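Local atomic coordinates of effector protein HopAB2 (PDB entry 2FD4), a protein that suppresses programmed cell death and immunity in susceptible plants, its C-terminal domain, the part described here, being a U-box-like E3 ubiquitin ligase. Residues 10-21 and 110-121. Sequence-based numbering, arbitrary orientation.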
# COMPACT_ATOMS: atom_id res chain seq x y z
N ILE A 10 1.71 -8.12 7.75
CA ILE A 10 1.31 -7.46 6.48
C ILE A 10 2.41 -6.48 6.07
O ILE A 10 2.95 -6.63 4.99
CB ILE A 10 -0.05 -6.75 6.62
CG1 ILE A 10 -1.13 -7.78 6.92
CG2 ILE A 10 -0.37 -5.87 5.37
CD1 ILE A 10 -2.44 -7.18 7.26
N ALA A 11 2.79 -5.53 6.93
CA ALA A 11 3.76 -4.53 6.47
C ALA A 11 5.16 -5.14 6.14
O ALA A 11 5.94 -4.56 5.33
CB ALA A 11 3.91 -3.40 7.47
N SER A 12 5.50 -6.26 6.78
CA SER A 12 6.76 -6.96 6.47
C SER A 12 6.80 -7.52 5.01
O SER A 12 7.86 -7.88 4.52
CB SER A 12 7.05 -8.07 7.47
OG SER A 12 6.18 -9.18 7.24
N GLN A 13 5.68 -7.53 4.32
CA GLN A 13 5.67 -7.94 2.89
C GLN A 13 6.01 -6.84 1.88
O GLN A 13 6.15 -7.10 0.67
CB GLN A 13 4.31 -8.53 2.55
CG GLN A 13 4.10 -9.84 3.23
CD GLN A 13 2.78 -10.47 2.88
OE1 GLN A 13 2.54 -10.79 1.71
NE2 GLN A 13 1.92 -10.67 3.88
N PHE A 14 6.16 -5.62 2.36
CA PHE A 14 6.41 -4.46 1.51
C PHE A 14 7.49 -4.71 0.50
O PHE A 14 7.28 -4.48 -0.67
CB PHE A 14 6.75 -3.27 2.38
CG PHE A 14 6.96 -2.00 1.64
CD1 PHE A 14 5.92 -1.42 0.90
CD2 PHE A 14 8.18 -1.34 1.69
CE1 PHE A 14 6.07 -0.28 0.25
CE2 PHE A 14 8.34 -0.16 1.06
CZ PHE A 14 7.29 0.40 0.34
N SER A 15 8.64 -5.20 0.94
CA SER A 15 9.80 -5.43 0.03
C SER A 15 9.68 -6.53 -1.03
O SER A 15 10.53 -6.63 -1.89
CB SER A 15 11.05 -5.71 0.86
OG SER A 15 11.36 -4.57 1.56
N GLN A 16 8.67 -7.38 -0.88
CA GLN A 16 8.37 -8.46 -1.79
C GLN A 16 7.32 -8.14 -2.80
O GLN A 16 6.96 -8.97 -3.63
CB GLN A 16 7.90 -9.65 -0.97
CG GLN A 16 8.92 -10.05 0.04
CD GLN A 16 8.42 -10.91 1.13
OE1 GLN A 16 7.50 -10.57 1.86
NE2 GLN A 16 9.11 -12.05 1.31
N LEU A 17 6.74 -6.97 -2.70
CA LEU A 17 5.61 -6.61 -3.55
C LEU A 17 6.08 -6.43 -4.95
O LEU A 17 7.22 -6.02 -5.19
CB LEU A 17 4.97 -5.33 -3.05
CG LEU A 17 4.24 -5.39 -1.69
CD1 LEU A 17 3.64 -4.02 -1.40
CD2 LEU A 17 3.19 -6.39 -1.65
N ARG A 18 5.17 -6.66 -5.89
CA ARG A 18 5.33 -6.17 -7.27
C ARG A 18 5.51 -4.68 -7.19
O ARG A 18 5.00 -4.02 -6.25
CB ARG A 18 4.10 -6.47 -8.12
CG ARG A 18 3.92 -7.96 -8.42
CD ARG A 18 2.60 -8.23 -9.05
NE ARG A 18 1.52 -8.19 -8.06
CZ ARG A 18 0.26 -8.41 -8.30
NH1 ARG A 18 -0.17 -8.70 -9.52
NH2 ARG A 18 -0.61 -8.33 -7.28
N THR A 19 6.21 -4.12 -8.16
CA THR A 19 6.54 -2.70 -8.14
C THR A 19 5.96 -1.95 -9.32
O THR A 19 5.63 -2.53 -10.35
CB THR A 19 8.03 -2.45 -8.02
OG1 THR A 19 8.73 -2.86 -9.24
CG2 THR A 19 8.59 -3.16 -6.80
N ILE A 20 5.81 -0.65 -9.12
CA ILE A 20 5.37 0.26 -10.11
C ILE A 20 6.26 1.45 -9.94
O ILE A 20 6.44 1.93 -8.87
CB ILE A 20 3.91 0.66 -9.93
CG1 ILE A 20 2.99 -0.56 -10.06
CG2 ILE A 20 3.50 1.68 -10.97
CD1 ILE A 20 1.56 -0.23 -9.59
N SER A 21 6.88 1.88 -11.02
CA SER A 21 7.77 3.01 -10.96
C SER A 21 7.00 4.27 -10.72
O SER A 21 5.87 4.37 -11.14
CB SER A 21 8.52 3.09 -12.30
OG SER A 21 8.99 1.78 -12.52
N ALA A 110 -2.81 -10.76 5.59
CA ALA A 110 -1.43 -11.19 5.23
C ALA A 110 -1.42 -12.17 4.10
O ALA A 110 -0.53 -12.18 3.26
CB ALA A 110 -0.68 -11.79 6.43
N GLU A 111 -2.44 -13.03 4.08
CA GLU A 111 -2.50 -14.08 3.14
C GLU A 111 -2.58 -13.57 1.69
O GLU A 111 -1.96 -14.15 0.82
CB GLU A 111 -3.69 -14.99 3.47
CG GLU A 111 -3.55 -15.82 4.73
CD GLU A 111 -3.30 -15.06 6.06
OE1 GLU A 111 -3.97 -14.05 6.34
OE2 GLU A 111 -2.45 -15.53 6.88
N ASN A 112 -3.34 -12.52 1.42
CA ASN A 112 -3.55 -12.07 0.03
C ASN A 112 -3.10 -10.63 -0.30
O ASN A 112 -3.30 -10.15 -1.41
CB ASN A 112 -5.02 -12.25 -0.37
CG ASN A 112 -5.97 -11.26 0.35
OD1 ASN A 112 -5.60 -10.59 1.32
ND2 ASN A 112 -7.22 -11.19 -0.14
N ILE A 113 -2.44 -9.93 0.63
CA ILE A 113 -2.14 -8.50 0.38
C ILE A 113 -1.27 -8.32 -0.89
O ILE A 113 -1.43 -7.36 -1.65
CB ILE A 113 -1.45 -7.86 1.63
CG1 ILE A 113 -1.19 -6.37 1.39
CG2 ILE A 113 -0.19 -8.57 1.97
CD1 ILE A 113 -2.41 -5.56 1.20
N ALA A 114 -0.41 -9.29 -1.17
CA ALA A 114 0.54 -9.13 -2.28
C ALA A 114 -0.17 -9.21 -3.65
O ALA A 114 0.37 -8.74 -4.64
CB ALA A 114 1.61 -10.14 -2.21
N LYS A 115 -1.39 -9.74 -3.64
CA LYS A 115 -2.24 -9.81 -4.84
C LYS A 115 -2.92 -8.46 -5.11
O LYS A 115 -3.44 -8.21 -6.25
CB LYS A 115 -3.31 -10.89 -4.67
CG LYS A 115 -2.77 -12.29 -4.45
CD LYS A 115 -3.89 -13.31 -4.32
CE LYS A 115 -3.37 -14.59 -3.59
NZ LYS A 115 -4.46 -15.62 -3.38
N TYR A 116 -2.92 -7.59 -4.09
CA TYR A 116 -3.55 -6.32 -4.23
C TYR A 116 -2.60 -5.16 -4.19
O TYR A 116 -2.97 -4.14 -4.73
CB TYR A 116 -4.58 -6.09 -3.11
CG TYR A 116 -5.85 -6.89 -3.16
CD1 TYR A 116 -7.01 -6.32 -3.65
CD2 TYR A 116 -5.94 -8.15 -2.60
CE1 TYR A 116 -8.17 -6.98 -3.66
CE2 TYR A 116 -7.14 -8.84 -2.58
CZ TYR A 116 -8.25 -8.22 -3.13
OH TYR A 116 -9.47 -8.83 -3.16
N ALA A 117 -1.47 -5.27 -3.48
CA ALA A 117 -0.61 -4.10 -3.18
C ALA A 117 0.63 -4.05 -4.10
O ALA A 117 1.23 -5.09 -4.39
CB ALA A 117 -0.19 -4.08 -1.73
N PHE A 118 0.96 -2.84 -4.53
CA PHE A 118 2.12 -2.57 -5.41
C PHE A 118 2.98 -1.54 -4.71
O PHE A 118 2.47 -0.53 -4.22
CB PHE A 118 1.61 -2.02 -6.73
CG PHE A 118 0.85 -3.03 -7.50
CD1 PHE A 118 1.50 -3.87 -8.38
CD2 PHE A 118 -0.52 -3.21 -7.29
CE1 PHE A 118 0.82 -4.84 -9.08
CE2 PHE A 118 -1.21 -4.20 -7.97
CZ PHE A 118 -0.54 -5.01 -8.88
N ARG A 119 4.26 -1.84 -4.52
CA ARG A 119 5.20 -0.87 -3.97
C ARG A 119 5.65 0.16 -5.00
O ARG A 119 6.07 -0.19 -6.12
CB ARG A 119 6.40 -1.63 -3.37
CG ARG A 119 7.49 -0.74 -2.93
CD ARG A 119 8.45 -1.47 -2.04
NE ARG A 119 9.31 -2.31 -2.81
CZ ARG A 119 10.46 -1.95 -3.36
NH1 ARG A 119 10.98 -0.71 -3.24
NH2 ARG A 119 11.13 -2.85 -4.06
N ILE A 120 5.53 1.46 -4.66
CA ILE A 120 5.92 2.51 -5.59
C ILE A 120 7.41 2.84 -5.40
O ILE A 120 7.85 3.15 -4.28
CB ILE A 120 5.05 3.76 -5.45
CG1 ILE A 120 3.56 3.40 -5.40
CG2 ILE A 120 5.31 4.73 -6.63
CD1 ILE A 120 3.12 2.40 -6.46
N VAL A 121 8.15 2.74 -6.49
CA VAL A 121 9.59 2.99 -6.51
C VAL A 121 9.94 4.17 -7.42
O VAL A 121 9.15 4.57 -8.29
CB VAL A 121 10.38 1.75 -7.00
CG1 VAL A 121 10.08 0.55 -6.10
CG2 VAL A 121 10.05 1.41 -8.46
O HOH W 1 0.37 -11.68 0.50
O HOH W 2 9.58 -5.12 -4.29
O HOH W 3 2.27 -7.40 -5.30
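Arg119 sets its CG anti to the backbone N (chi1 173°), and with chi2 extended this carries CG and CD across Phe14; CD sits over one ring face, 3.4 Å from the ring centroid, a CH-pi contact. The bend at chi3 then turns the guanidinium off toward water 2, to which NH2 donates and which also bridges to the carbonyls of Ser15 and Leu17. Arg18 is likewise bent at chi3, and Phe118 puts CZ over one face of its guanidinium, 3.5 Å from CZ of Arg18, with the two planes 37° apart. NH2 of Arg18 donates to a lone pair of Ala114 O (2.8 Å), while NH1 reaches Gln73 O, so bonds at two nitrogens fix the group's rotation. The extended Gln13 points NE2 almost straight at Ala110 O (2.9 Å, 170° at the hydrogen), in the carbonyl plane. Leu17 packs its two methyls on Ala114 and Ala117, with CD1 3.8 Å from CB of Ala117. Backbone bonds Arg119 N to Arg18 O, Ile20 N to Arg119 O and Val121 N to Ile20 O pair the strands in parallel. These bonds dock strand 18-21 on 117-121 at one edge of this chain's mixed four-stranded sheet, in this U-box-like ligase fold.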